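Local coordinates for protein ribonuclease S-F11 (Nicotiana alata, PDB 1IOO) that cleaves RNA as a secreted T2-family ribonuclease of the style and takes part in the self-incompatibility by which the plant rejects its own pollen, at residues F2-L7 / R179-D184; Y17-E22 / E162-G167; K65-L70 / T103-A108; A140-T143 / N148-I151. All coordinates share one frame; numbering follows the deposited sequence.

Contact 1: residues F2-L7 / R179-D184; sequences FEYLQL and RCPQSD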
loop_
_atom_site.group_PDB
_atom_site.type_symbol
_atom_site.label_atom_id
_atom_site.label_comp_id
_atom_site.label_asym_id
_atom_site.label_seq_id
_atom_site.Cartn_x
_atom_site.Cartn_y
_atom_site.Cartn_z
ATOM N N PHE A 2 17.173 7.852 -4.043
ATOM C CA PHE A 2 15.828 8.126 -4.523
ATOM C C PHE A 2 15.243 9.356 -3.833
ATOM O O PHE A 2 15.796 9.848 -2.847
ATOM C CB PHE A 2 14.942 6.892 -4.335
ATOM C CG PHE A 2 14.825 6.436 -2.914
ATOM C CD1 PHE A 2 13.693 6.745 -2.171
ATOM C CD2 PHE A 2 15.841 5.699 -2.316
ATOM C CE1 PHE A 2 13.570 6.329 -0.854
ATOM C CE2 PHE A 2 15.730 5.278 -0.994
ATOM C CZ PHE A 2 14.588 5.594 -0.261
ATOM N N GLU A 3 14.117 9.841 -4.343
ATOM C CA GLU A 3 13.508 11.062 -3.827
ATOM C C GLU A 3 12.544 10.812 -2.668
ATOM O O GLU A 3 12.488 11.613 -1.737
ATOM C CB GLU A 3 12.792 11.797 -4.960
ATOM C CG GLU A 3 13.711 12.128 -6.131
ATOM C CD GLU A 3 13.023 12.936 -7.211
ATOM O OE1 GLU A 3 11.932 12.531 -7.657
ATOM O OE2 GLU A 3 13.582 13.977 -7.621
ATOM N N TYR A 4 11.778 9.726 -2.714
ATOM C CA TYR A 4 10.816 9.478 -1.643
ATOM C C TYR A 4 10.424 8.013 -1.537
ATOM O O TYR A 4 10.729 7.199 -2.409
ATOM C CB TYR A 4 9.550 10.313 -1.887
ATOM C CG TYR A 4 8.793 9.932 -3.147
ATOM C CD1 TYR A 4 7.769 8.985 -3.115
ATOM C CD2 TYR A 4 9.131 10.487 -4.383
ATOM C CE1 TYR A 4 7.105 8.598 -4.280
ATOM C CE2 TYR A 4 8.476 10.108 -5.553
ATOM C CZ TYR A 4 7.469 9.166 -5.499
ATOM O OH TYR A 4 6.845 8.770 -6.661
ATOM N N LEU A 5 9.758 7.688 -0.434
ATOM C CA LEU A 5 9.227 6.357 -0.198
ATOM C C LEU A 5 7.715 6.414 -0.231
ATOM O O LEU A 5 7.116 7.281 0.405
ATOM C CB LEU A 5 9.626 5.837 1.185
ATOM C CG LEU A 5 11.022 5.310 1.474
ATOM C CD1 LEU A 5 11.130 5.033 2.967
ATOM C CD2 LEU A 5 11.272 4.036 0.677
ATOM N N GLN A 6 7.089 5.521 -0.983
ATOM C CA GLN A 6 5.644 5.503 -1.026
ATOM C C GLN A 6 5.089 4.250 -0.380
ATOM O O GLN A 6 5.324 3.137 -0.853
ATOM C CB GLN A 6 5.117 5.595 -2.467
ATOM C CG GLN A 6 3.588 5.589 -2.491
ATOM C CD GLN A 6 2.988 5.630 -3.877
ATOM O OE1 GLN A 6 1.766 5.674 -4.026
ATOM N NE2 GLN A 6 3.835 5.611 -4.899
ATOM N N LEU A 7 4.404 4.424 0.745
ATOM C CA LEU A 7 3.731 3.307 1.374
ATOM C C LEU A 7 2.398 3.099 0.681
ATOM O O LEU A 7 1.561 4.006 0.654
ATOM C CB LEU A 7 3.496 3.574 2.867
ATOM C CG LEU A 7 2.711 2.478 3.603
ATOM C CD1 LEU A 7 3.587 1.246 3.793
ATOM C CD2 LEU A 7 2.237 3.003 4.952
ATOM N N ARG A 179 5.157 14.842 -0.353
ATOM C CA ARG A 179 4.033 14.907 -1.282
ATOM C C ARG A 179 4.113 13.798 -2.327
ATOM O O ARG A 179 5.090 13.695 -3.068
ATOM C CB ARG A 179 4.008 16.272 -1.987
ATOM C CG ARG A 179 2.712 16.572 -2.736
ATOM C CD ARG A 179 2.758 17.889 -3.510
ATOM N NE ARG A 179 3.659 17.840 -4.661
ATOM C CZ ARG A 179 4.849 18.433 -4.711
ATOM N NH1 ARG A 179 5.290 19.129 -3.673
ATOM N NH2 ARG A 179 5.600 18.329 -5.799
ATOM N N CYS A 180 3.078 12.969 -2.384
ATOM C CA CYS A 180 3.033 11.891 -3.358
ATOM C C CYS A 180 2.626 12.403 -4.730
ATOM O O CYS A 180 1.776 13.288 -4.841
ATOM C CB CYS A 180 1.963 10.874 -3.005
ATOM S SG CYS A 180 2.242 9.694 -1.665
ATOM N N PRO A 181 3.233 11.864 -5.793
ATOM C CA PRO A 181 2.800 12.345 -7.104
ATOM C C PRO A 181 1.354 11.874 -7.280
ATOM O O PRO A 181 0.979 10.815 -6.768
ATOM C CB PRO A 181 3.756 11.639 -8.059
ATOM C CG PRO A 181 5.018 11.532 -7.253
ATOM C CD PRO A 181 4.498 11.110 -5.889
ATOM N N GLN A 182 0.541 12.663 -7.974
ATOM C CA GLN A 182 -0.860 12.304 -8.186
ATOM C C GLN A 182 -1.025 11.424 -9.421
ATOM O O GLN A 182 -0.704 11.834 -10.535
ATOM C CB GLN A 182 -1.699 13.575 -8.305
ATOM C CG GLN A 182 -1.555 14.485 -7.094
ATOM C CD GLN A 182 -2.089 13.848 -5.829
ATOM O OE1 GLN A 182 -3.300 13.768 -5.633
ATOM N NE2 GLN A 182 -1.190 13.381 -4.969
ATOM N N SER A 183 -1.533 10.212 -9.212
ATOM C CA SER A 183 -1.709 9.243 -10.293
ATOM C C SER A 183 -2.897 9.594 -11.189
ATOM O O SER A 183 -2.981 9.127 -12.324
ATOM C CB SER A 183 -1.904 7.838 -9.715
ATOM O OG SER A 183 -3.110 7.747 -8.976
ATOM N N ASP A 184 -3.814 10.404 -10.673
ATOM C CA ASP A 184 -4.992 10.819 -11.431
ATOM C C ASP A 184 -5.682 9.617 -12.093
ATOM O O ASP A 184 -6.044 9.667 -13.270
ATOM C CB ASP A 184 -4.576 11.850 -12.489
ATOM C CG ASP A 184 -5.761 12.570 -13.105
ATOM O OD1 ASP A 184 -6.638 13.036 -12.344
ATOM O OD2 ASP A 184 -5.807 12.683 -14.350
#

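Contact 2: residues Y17-E22 / E162-G167; sequences YANHCE and ELYEIG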
loop_
_atom_site.group_PDB
_atom_site.type_symbol
_atom_site.label_atom_id
_atom_site.label_comp_id
_atom_site.label_asym_id
_atom_site.label_seq_id
_atom_site.Cartn_x
_atom_site.Cartn_y
_atom_site.Cartn_z
ATOM N N TYR A 17 -11.974 -8.038 -5.273
ATOM C CA TYR A 17 -13.056 -7.924 -6.239
ATOM C C TYR A 17 -12.488 -7.788 -7.650
ATOM O O TYR A 17 -13.107 -8.211 -8.626
ATOM C CB TYR A 17 -13.935 -6.705 -5.934
ATOM C CG TYR A 17 -15.300 -6.765 -6.585
ATOM C CD1 TYR A 17 -16.284 -7.626 -6.096
ATOM C CD2 TYR A 17 -15.607 -5.972 -7.690
ATOM C CE1 TYR A 17 -17.539 -7.696 -6.686
ATOM C CE2 TYR A 17 -16.867 -6.038 -8.292
ATOM C CZ TYR A 17 -17.823 -6.900 -7.781
ATOM O OH TYR A 17 -19.074 -6.959 -8.350
ATOM N N ALA A 18 -11.292 -7.216 -7.742
ATOM C CA ALA A 18 -10.641 -6.996 -9.025
ATOM C C ALA A 18 -9.628 -8.091 -9.339
ATOM O O ALA A 18 -9.165 -8.211 -10.475
ATOM C CB ALA A 18 -9.948 -5.645 -9.025
ATOM N N ASN A 19 -9.279 -8.883 -8.330
ATOM C CA ASN A 19 -8.308 -9.960 -8.512
ATOM C C ASN A 19 -8.763 -11.229 -7.817
ATOM O O ASN A 19 -9.643 -11.196 -6.959
ATOM C CB ASN A 19 -6.951 -9.557 -7.923
ATOM C CG ASN A 19 -6.457 -8.222 -8.442
ATOM O OD1 ASN A 19 -6.063 -8.099 -9.603
ATOM N ND2 ASN A 19 -6.482 -7.210 -7.584
ATOM N N HIS A 20 -8.166 -12.353 -8.196
ATOM C CA HIS A 20 -8.488 -13.610 -7.551
ATOM C C HIS A 20 -7.727 -13.735 -6.240
ATOM O O HIS A 20 -6.497 -13.665 -6.220
ATOM C CB HIS A 20 -8.138 -14.796 -8.447
ATOM C CG HIS A 20 -8.345 -16.117 -7.780
ATOM N ND1 HIS A 20 -9.589 -16.563 -7.386
ATOM C CD2 HIS A 20 -7.461 -17.061 -7.376
ATOM C CE1 HIS A 20 -9.462 -17.722 -6.765
ATOM N NE2 HIS A 20 -8.181 -18.046 -6.745
ATOM N N CYS A 21 -8.461 -13.909 -5.146
ATOM C CA CYS A 21 -7.846 -14.033 -3.830
ATOM C C CYS A 21 -7.982 -15.434 -3.274
ATOM O O CYS A 21 -9.014 -16.085 -3.435
ATOM C CB CYS A 21 -8.484 -13.065 -2.832
ATOM S SG CYS A 21 -8.002 -11.333 -3.079
ATOM N N GLU A 22 -6.925 -15.893 -2.612
ATOM C CA GLU A 22 -6.929 -17.193 -1.965
ATOM C C GLU A 22 -7.110 -17.029 -0.462
ATOM O O GLU A 22 -7.330 -18.000 0.260
ATOM C CB GLU A 22 -5.626 -17.941 -2.251
ATOM C CG GLU A 22 -5.522 -18.513 -3.658
ATOM C CD GLU A 22 -6.562 -19.588 -3.936
ATOM O OE1 GLU A 22 -6.909 -20.341 -3.001
ATOM O OE2 GLU A 22 -7.019 -19.692 -5.094
ATOM N N GLU A 162 -13.671 2.870 -7.975
ATOM C CA GLU A 162 -13.720 2.517 -6.573
ATOM C C GLU A 162 -12.356 2.653 -5.925
ATOM O O GLU A 162 -11.327 2.557 -6.593
ATOM C CB GLU A 162 -14.247 1.096 -6.385
ATOM C CG GLU A 162 -13.381 -0.011 -6.939
ATOM C CD GLU A 162 -13.995 -1.367 -6.670
ATOM O OE1 GLU A 162 -13.772 -1.923 -5.573
ATOM O OE2 GLU A 162 -14.723 -1.865 -7.552
ATOM N N LEU A 163 -12.356 2.909 -4.621
ATOM C CA LEU A 163 -11.114 3.045 -3.878
ATOM C C LEU A 163 -10.379 1.720 -3.868
ATOM O O LEU A 163 -10.871 0.737 -3.322
ATOM C CB LEU A 163 -11.411 3.504 -2.449
ATOM C CG LEU A 163 -10.199 3.878 -1.593
ATOM C CD1 LEU A 163 -9.448 5.043 -2.226
ATOM C CD2 LEU A 163 -10.673 4.252 -0.199
ATOM N N TYR A 164 -9.193 1.701 -4.467
ATOM C CA TYR A 164 -8.422 0.472 -4.606
ATOM C C TYR A 164 -7.211 0.457 -3.679
ATOM O O TYR A 164 -6.973 -0.519 -2.961
ATOM C CB TYR A 164 -7.985 0.369 -6.066
ATOM C CG TYR A 164 -7.295 -0.908 -6.446
ATOM C CD1 TYR A 164 -7.996 -2.111 -6.499
ATOM C CD2 TYR A 164 -5.951 -0.906 -6.809
ATOM C CE1 TYR A 164 -7.377 -3.285 -6.916
ATOM C CE2 TYR A 164 -5.318 -2.074 -7.223
ATOM C CZ TYR A 164 -6.036 -3.258 -7.278
ATOM O OH TYR A 164 -5.425 -4.411 -7.714
ATOM N N GLU A 165 -6.441 1.540 -3.706
ATOM C CA GLU A 165 -5.253 1.663 -2.868
ATOM C C GLU A 165 -5.032 3.109 -2.460
ATOM O O GLU A 165 -5.500 4.032 -3.124
ATOM C CB GLU A 165 -3.994 1.213 -3.624
ATOM C CG GLU A 165 -4.001 -0.197 -4.162
ATOM C CD GLU A 165 -2.792 -0.475 -5.049
ATOM O OE1 GLU A 165 -2.367 0.443 -5.786
ATOM O OE2 GLU A 165 -2.279 -1.610 -5.024
ATOM N N ILE A 166 -4.327 3.297 -1.351
ATOM C CA ILE A 166 -3.968 4.624 -0.897
ATOM C C ILE A 166 -2.475 4.704 -0.679
ATOM O O ILE A 166 -1.897 3.864 0.007
ATOM C CB ILE A 166 -4.667 5.001 0.422
ATOM C CG1 ILE A 166 -6.176 5.068 0.198
ATOM C CG2 ILE A 166 -4.150 6.354 0.920
ATOM C CD1 ILE A 166 -6.965 5.311 1.470
ATOM N N GLY A 167 -1.847 5.700 -1.292
ATOM C CA GLY A 167 -0.420 5.864 -1.121
ATOM C C GLY A 167 -0.110 7.052 -0.236
ATOM O O GLY A 167 -0.742 8.107 -0.325
HETATM O O HOH W 1 -5.926 -5.387 -10.693
#

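Contact 3: residues K65-L70 / T103-A108; sequences KHWMQL and TYFGLA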
loop_
_atom_site.group_PDB
_atom_site.type_symbol
_atom_site.label_atom_id
_atom_site.label_comp_id
_atom_site.label_asym_id
_atom_site.label_seq_id
_atom_site.Cartn_x
_atom_site.Cartn_y
_atom_site.Cartn_z
ATOM N N LYS A 65 -0.214 -10.938 8.653
ATOM C CA LYS A 65 -1.384 -10.161 9.007
ATOM C C LYS A 65 -1.384 -8.788 8.325
ATOM O O LYS A 65 -2.312 -8.456 7.592
ATOM C CB LYS A 65 -1.466 -9.961 10.527
ATOM C CG LYS A 65 -2.614 -9.056 10.956
ATOM C CD LYS A 65 -2.614 -8.805 12.459
ATOM C CE LYS A 65 -3.733 -7.845 12.835
ATOM N NZ LYS A 65 -3.765 -7.550 14.298
ATOM N N HIS A 66 -0.322 -8.018 8.534
ATOM C CA HIS A 66 -0.260 -6.640 8.042
ATOM C C HIS A 66 0.077 -6.532 6.564
ATOM O O HIS A 66 -0.267 -5.539 5.927
ATOM C CB HIS A 66 0.728 -5.844 8.884
ATOM C CG HIS A 66 0.305 -5.714 10.311
ATOM N ND1 HIS A 66 0.926 -6.386 11.344
ATOM C CD2 HIS A 66 -0.726 -5.037 10.867
ATOM C CE1 HIS A 66 0.291 -6.127 12.474
ATOM N NE2 HIS A 66 -0.715 -5.311 12.212
ATOM N N TRP A 67 0.783 -7.524 6.036
ATOM C CA TRP A 67 1.138 -7.564 4.617
ATOM C C TRP A 67 0.637 -8.868 4.012
ATOM O O TRP A 67 1.343 -9.544 3.266
ATOM C CB TRP A 67 2.663 -7.464 4.453
ATOM C CG TRP A 67 3.142 -7.024 3.078
ATOM C CD1 TRP A 67 2.590 -7.341 1.864
ATOM C CD2 TRP A 67 4.310 -6.245 2.791
ATOM N NE1 TRP A 67 3.347 -6.807 0.842
ATOM C CE2 TRP A 67 4.408 -6.131 1.385
ATOM C CE3 TRP A 67 5.287 -5.634 3.587
ATOM C CZ2 TRP A 67 5.443 -5.430 0.759
ATOM C CZ3 TRP A 67 6.316 -4.938 2.967
ATOM C CH2 TRP A 67 6.385 -4.842 1.564
ATOM N N MET A 68 -0.599 -9.216 4.345
ATOM C CA MET A 68 -1.179 -10.463 3.887
ATOM C C MET A 68 -1.070 -10.611 2.380
ATOM O O MET A 68 -1.420 -9.701 1.628
ATOM C CB MET A 68 -2.644 -10.558 4.317
ATOM C CG MET A 68 -3.221 -11.960 4.184
ATOM S SD MET A 68 -4.914 -12.098 4.785
ATOM C CE MET A 68 -4.687 -11.926 6.569
ATOM N N GLN A 69 -0.549 -11.754 1.947
ATOM C CA GLN A 69 -0.438 -12.058 0.527
ATOM C C GLN A 69 -1.752 -12.673 0.056
ATOM O O GLN A 69 -1.916 -13.890 0.022
ATOM C CB GLN A 69 0.750 -12.992 0.318
ATOM C CG GLN A 69 2.040 -12.414 0.911
ATOM C CD GLN A 69 3.170 -13.418 0.961
ATOM O OE1 GLN A 69 4.087 -13.384 0.141
ATOM N NE2 GLN A 69 3.107 -14.325 1.928
ATOM N N LEU A 70 -2.687 -11.789 -0.272
ATOM C CA LEU A 70 -4.065 -12.130 -0.616
ATOM C C LEU A 70 -4.212 -13.114 -1.776
ATOM O O LEU A 70 -5.205 -13.833 -1.834
ATOM C CB LEU A 70 -4.832 -10.846 -0.936
ATOM C CG LEU A 70 -4.889 -9.833 0.213
ATOM C CD1 LEU A 70 -5.506 -8.535 -0.287
ATOM C CD2 LEU A 70 -5.689 -10.415 1.368
ATOM N N THR A 103 15.119 -4.425 8.052
ATOM C CA THR A 103 14.678 -3.068 8.365
ATOM C C THR A 103 13.739 -2.515 7.298
ATOM O O THR A 103 12.949 -1.616 7.575
ATOM C CB THR A 103 15.859 -2.127 8.612
ATOM O OG1 THR A 103 16.705 -2.094 7.466
ATOM C CG2 THR A 103 16.662 -2.620 9.808
ATOM N N TYR A 104 13.814 -3.051 6.083
ATOM C CA TYR A 104 12.891 -2.638 5.034
ATOM C C TYR A 104 11.475 -3.105 5.371
ATOM O O TYR A 104 10.526 -2.315 5.372
ATOM C CB TYR A 104 13.333 -3.203 3.682
ATOM C CG TYR A 104 12.306 -3.047 2.578
ATOM C CD1 TYR A 104 11.520 -4.125 2.182
ATOM C CD2 TYR A 104 12.141 -1.829 1.918
ATOM C CE1 TYR A 104 10.593 -4.003 1.148
ATOM C CE2 TYR A 104 11.210 -1.691 0.876
ATOM C CZ TYR A 104 10.441 -2.789 0.499
ATOM O OH TYR A 104 9.513 -2.685 -0.518
ATOM N N PHE A 105 11.332 -4.388 5.687
ATOM C CA PHE A 105 10.024 -4.897 6.070
ATOM C C PHE A 105 9.597 -4.333 7.425
ATOM O O PHE A 105 8.419 -4.057 7.642
ATOM C CB PHE A 105 10.009 -6.427 6.072
ATOM C CG PHE A 105 9.893 -7.017 4.697
ATOM C CD1 PHE A 105 11.028 -7.299 3.937
ATOM C CD2 PHE A 105 8.642 -7.230 4.134
ATOM C CE1 PHE A 105 10.920 -7.782 2.638
ATOM C CE2 PHE A 105 8.514 -7.712 2.831
ATOM C CZ PHE A 105 9.657 -7.988 2.080
ATOM N N GLY A 106 10.562 -4.136 8.319
ATOM C CA GLY A 106 10.246 -3.570 9.623
ATOM C C GLY A 106 9.708 -2.160 9.470
ATOM O O GLY A 106 8.789 -1.749 10.185
ATOM N N LEU A 107 10.291 -1.407 8.541
ATOM C CA LEU A 107 9.836 -0.042 8.282
ATOM C C LEU A 107 8.411 -0.048 7.744
ATOM O O LEU A 107 7.574 0.745 8.173
ATOM C CB LEU A 107 10.748 0.664 7.279
ATOM C CG LEU A 107 10.289 2.078 6.887
ATOM C CD1 LEU A 107 10.233 2.960 8.129
ATOM C CD2 LEU A 107 11.233 2.676 5.858
ATOM N N ALA A 108 8.140 -0.943 6.798
ATOM C CA ALA A 108 6.804 -1.055 6.233
ATOM C C ALA A 108 5.774 -1.279 7.339
ATOM O O ALA A 108 4.722 -0.646 7.358
ATOM C CB ALA A 108 6.754 -2.200 5.221
#

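Contact 4: residues A140-T143 / N148-I151; sequences AIKT and NPDI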
loop_
_atom_site.group_PDB
_atom_site.type_symbol
_atom_site.label_atom_id
_atom_site.label_comp_id
_atom_site.label_asym_id
_atom_site.label_seq_id
_atom_site.Cartn_x
_atom_site.Cartn_y
_atom_site.Cartn_z
ATOM N N ALA A 140 -9.779 13.782 3.712
ATOM C CA ALA A 140 -9.774 12.969 4.920
ATOM C C ALA A 140 -8.400 12.343 5.168
ATOM O O ALA A 140 -7.871 12.396 6.278
ATOM C CB ALA A 140 -10.844 11.886 4.818
ATOM N N ILE A 141 -7.818 11.756 4.128
ATOM C CA ILE A 141 -6.516 11.115 4.265
ATOM C C ILE A 141 -5.412 12.132 4.553
ATOM O O ILE A 141 -4.516 11.871 5.351
ATOM C CB ILE A 141 -6.173 10.304 2.992
ATOM C CG1 ILE A 141 -7.232 9.213 2.772
ATOM C CG2 ILE A 141 -4.786 9.687 3.108
ATOM C CD1 ILE A 141 -7.379 8.219 3.934
ATOM N N LYS A 142 -5.485 13.301 3.928
ATOM C CA LYS A 142 -4.443 14.302 4.124
ATOM C C LYS A 142 -4.363 14.773 5.573
ATOM O O LYS A 142 -3.342 15.317 5.996
ATOM C CB LYS A 142 -4.639 15.498 3.189
ATOM C CG LYS A 142 -3.402 16.389 3.115
ATOM C CD LYS A 142 -3.538 17.448 2.039
ATOM C CE LYS A 142 -2.283 18.310 1.965
ATOM N NZ LYS A 142 -2.422 19.316 0.881
ATOM N N THR A 143 -5.426 14.571 6.343
ATOM C CA THR A 143 -5.391 14.984 7.745
ATOM C C THR A 143 -4.350 14.195 8.525
ATOM O O THR A 143 -3.879 14.645 9.573
ATOM C CB THR A 143 -6.756 14.842 8.465
ATOM O OG1 THR A 143 -7.162 13.468 8.502
ATOM C CG2 THR A 143 -7.808 15.686 7.769
ATOM N N ASN A 148 0.290 15.689 0.503
ATOM C CA ASN A 148 -0.671 15.074 -0.408
ATOM C C ASN A 148 -0.497 13.569 -0.530
ATOM O O ASN A 148 0.590 13.075 -0.831
ATOM C CB ASN A 148 -0.565 15.676 -1.808
ATOM C CG ASN A 148 -1.083 17.089 -1.872
ATOM O OD1 ASN A 148 -1.761 17.551 -0.958
ATOM N ND2 ASN A 148 -0.779 17.785 -2.962
ATOM N N PRO A 149 -1.582 12.819 -0.291
ATOM C CA PRO A 149 -1.546 11.364 -0.407
ATOM C C PRO A 149 -1.929 11.050 -1.846
ATOM O O PRO A 149 -2.301 11.956 -2.591
ATOM C CB PRO A 149 -2.637 10.923 0.553
ATOM C CG PRO A 149 -3.697 11.996 0.324
ATOM C CD PRO A 149 -2.862 13.272 0.296
ATOM N N ASP A 150 -1.812 9.794 -2.257
ATOM C CA ASP A 150 -2.250 9.426 -3.593
ATOM C C ASP A 150 -3.410 8.457 -3.515
ATOM O O ASP A 150 -3.253 7.320 -3.074
ATOM C CB ASP A 150 -1.119 8.821 -4.437
ATOM C CG ASP A 150 -1.515 8.655 -5.910
ATOM O OD1 ASP A 150 -2.274 9.505 -6.424
ATOM O OD2 ASP A 150 -1.060 7.688 -6.561
ATOM N N ILE A 151 -4.592 8.937 -3.885
ATOM C CA ILE A 151 -5.783 8.101 -3.892
ATOM C C ILE A 151 -5.879 7.365 -5.223
ATOM O O ILE A 151 -6.029 7.989 -6.271
ATOM C CB ILE A 151 -7.046 8.957 -3.682
ATOM C CG1 ILE A 151 -6.873 9.855 -2.448
ATOM C CG2 ILE A 151 -8.265 8.061 -3.540
ATOM C CD1 ILE A 151 -6.469 9.115 -1.188
#

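Contact 1: residues F2-L7 / R179-D184
Tyr-4 and Pro-181 make the main apolar contact between the start of strand 4-10 and the loop that follows strand 177-178. The two side chains approach from opposite directions, and the phenol end of the tyrosine does the touching: CZ of Tyr-4 lies 3.6 Å from CD of Pro-181, and Tyr-4 OH is 3.4 Å from Pro-181 CG. The proline CD meets the ring obliquely. The bond from CA to CB of Tyr-4 already heads for the loop, and CG between the backbone N and the carbonyl carbon (chi1 64°) brings the phenol end onto the proline.

A looser sulfur contact lies beside it. CG of Gln-6 stands 4.4 Å from SG of Cys-180, the half-cystine joined to Cys-169 of strand 162-170. The amide end of Gln-6 is engaged elsewhere, its OE1 accepting a hydrogen bond from Lys-152.

Within the loop, Gln-182 NE2 donates to Cys-180 O at 3.0 Å, coming from above the carbonyl plane, and the same NE2 also reaches Pro-149 O.

Glu-3 and Tyr-4 together face Asp-37 in a classic beta bulge, where strand 4-10 pairs with strand 30-37. On its other edge strand 4-10 pairs with strand 162-170, whose Cys-169 ties the 179-184 loop to the sheet through its disulfide to Cys-180, while Leu-5 and Leu-7 pack on helix 101-113.

Contact 2: residues Y17-E22 / E162-G167
Tyr-164 of strand 162-170 meets Asn-19, just past the end of helix 12-18, in a surface contact of the T2 ribonuclease fold; the strand carries a classic beta bulge here, with Tyr-164 and Glu-165 both facing Lys-152.

The polar link is a hydrogen bond from Asn-19 ND2 to Tyr-164 OH, 3.0 Å long with an N-H...O angle of 159°. The hydroxyl lies in the amide plane, and ND2 sits at the edge of the phenol ring, near its plane. The two side chains cross at about a right angle. With CG anti to the backbone N (chi1 -174°), the ring carries its hydroxyl to the asparagine. The asparagine amide is gripped further by Phe-15 O, a second acceptor for ND2. A phenylalanine here, lacking the hydroxyl, is likely to leave Asn-19 ND2 with Phe-15 O but no partner across the contact, and the bridging water bound less firmly. The side chain of Tyr-164 comes within about 6 Å of that of His-32, the proton donor, at their nearest atoms.

Apolar contact is slight: Ala-18 CB lies 4.1 Å from Tyr-164 CE1, oblique to the ring.

The charged group of the contact is Glu-162: its OE2 lies 4.2 Å from CD2 of Tyr-17, but the carboxylate is held by Ser-14 through OE1 and by a salt bridge from OE2 to Arg-195, whose guanidinium also makes a cation-pi contact with Tyr-17.

A water closes the polar link, donating to Asn-19 OD1 at 2.9 Å and hydrogen-bonded to Tyr-164 OH at 3.2 Å.

Contact 3: residues K65-L70 / T103-A108
Trp-67 and Ala-108 mark the closest backbone approach, their CA atoms 8.8 Å apart, a spacing bridged by side chains. Segment 65-70 leaves helix 57-66 at Trp-67, the first residue with non-helical angles, and goes on through an inverse gamma turn centred on Gln-69. Segment 103-108 is helical throughout, with Leu-107 N and Ala-108 N bonded to the carbonyls of Thr-103 and Tyr-104.

The indole carries the contact from the loop side. With CG anti to the backbone N (chi1 -160°), its six-membered ring extends toward helix 101-113. Phe-105 comes over one indole face, CE2 lying above the plane toward the rim and Trp-67 CZ3 3.5 Å from Phe-105 CD2. The ring centroids are 5.0 Å apart and the planes inclined at 39°, an oblique aromatic pair. The same CZ3 approaches Ala-108 CB at 3.6 Å, while the neighbouring carbon, Trp-67 CH2, reaches Tyr-104 CE1 at 4.3 Å. Putting a leucine in place of Trp-67 would probably open a gap beside Phe-105 and Ala-108 and leave the phenylalanine ring freer to shift.

Further rings extend the cluster: Trp-84 meets Trp-67 edge-to-face, and Phe-55 does the same with Phe-105. Tyr-104 OH is held by Leu-34 O.

The whole is an aromatic-rich core adjoining the T2 ribonuclease active site: Tyr-104 touches the proton acceptor His-91, Trp-67 touches Gln-87, a probable active-site residue by analogy with related enzymes, and Gln-69 and Leu-70 are likewise probable RNA-binding residues.

Contact 4: residues A140-T143 / N148-I151
Ile-141 of helix 134-145 packs against Pro-149 at the entry to strand 150-154, and this is the close-fitting part of the contact. The methyl CG2 of Ile-141 rests 3.6 Å from Pro-149 CB and also meets CG of the proline, so one branch lies against the pyrrolidine ring. On the other branch Ile-141 CG1 stands 4.0 Å from Ile-151 CD1, while its terminal CD1 leads away, to Ile-166 of strand 162-170. This division follows from the side-chain torsion at Ile-141: CG2 is anti to the backbone N, and CG1 lies beside it (chi1 -60°). All three residues are buried, and Leu-117 and Leu-121 of helix 117-123 and Phe-138 of the same helix as Ile-141 continue the apolar layer around them.

The arrangement is a helix followed by a short connection and a strand, the chain turning back after the helix so that the beginning of the strand packs on it. Strand 150-154 then pairs antiparallel with strand 162-170 in the central sheet of the T2 ribonuclease fold.

Toward solvent the contact changes character. Lys-142 is only partly exposed, and its extended chain lets NZ reach Asn-148 OD1 in a short hydrogen bond of 2.6 Å, with a C=O...N angle of 156° and the donor tilted 19° from the carbonyl plane. The aliphatic base of this lysine is more loosely placed, Lys-142 CB being 4.1 Å from Pro-149 CD. Asn-148 is also touched by Arg-179 and Gln-182 from the loop after strand 177-178.

How the contacts relate
Contacts 1 and 3 are buried, and so is the apolar half of contact 4, whereas contact 2 lies at the surface. Three of them gather on the antiparallel sheet: strand 162-170 lies between 4-10 of contact 1 and 150-154 of contact 4, and itself supplies one side of contact 2. Contacts 1 and 4 also join through a probable backbone hydrogen bond, Cys-180 N to Asn-148 O at 2.9 Å. Contact 3 belongs to the helical side and reaches contact 1 through Leu-107 on Leu-5. Aromatic packing dominates contact 3 and aliphatic packing contact 4; contact 1 sets tyrosine on proline and a half-cystine beside Gln-6, without hydrogen bonds between its segments; the more exposed parts of contacts 2 and 4 rely on them.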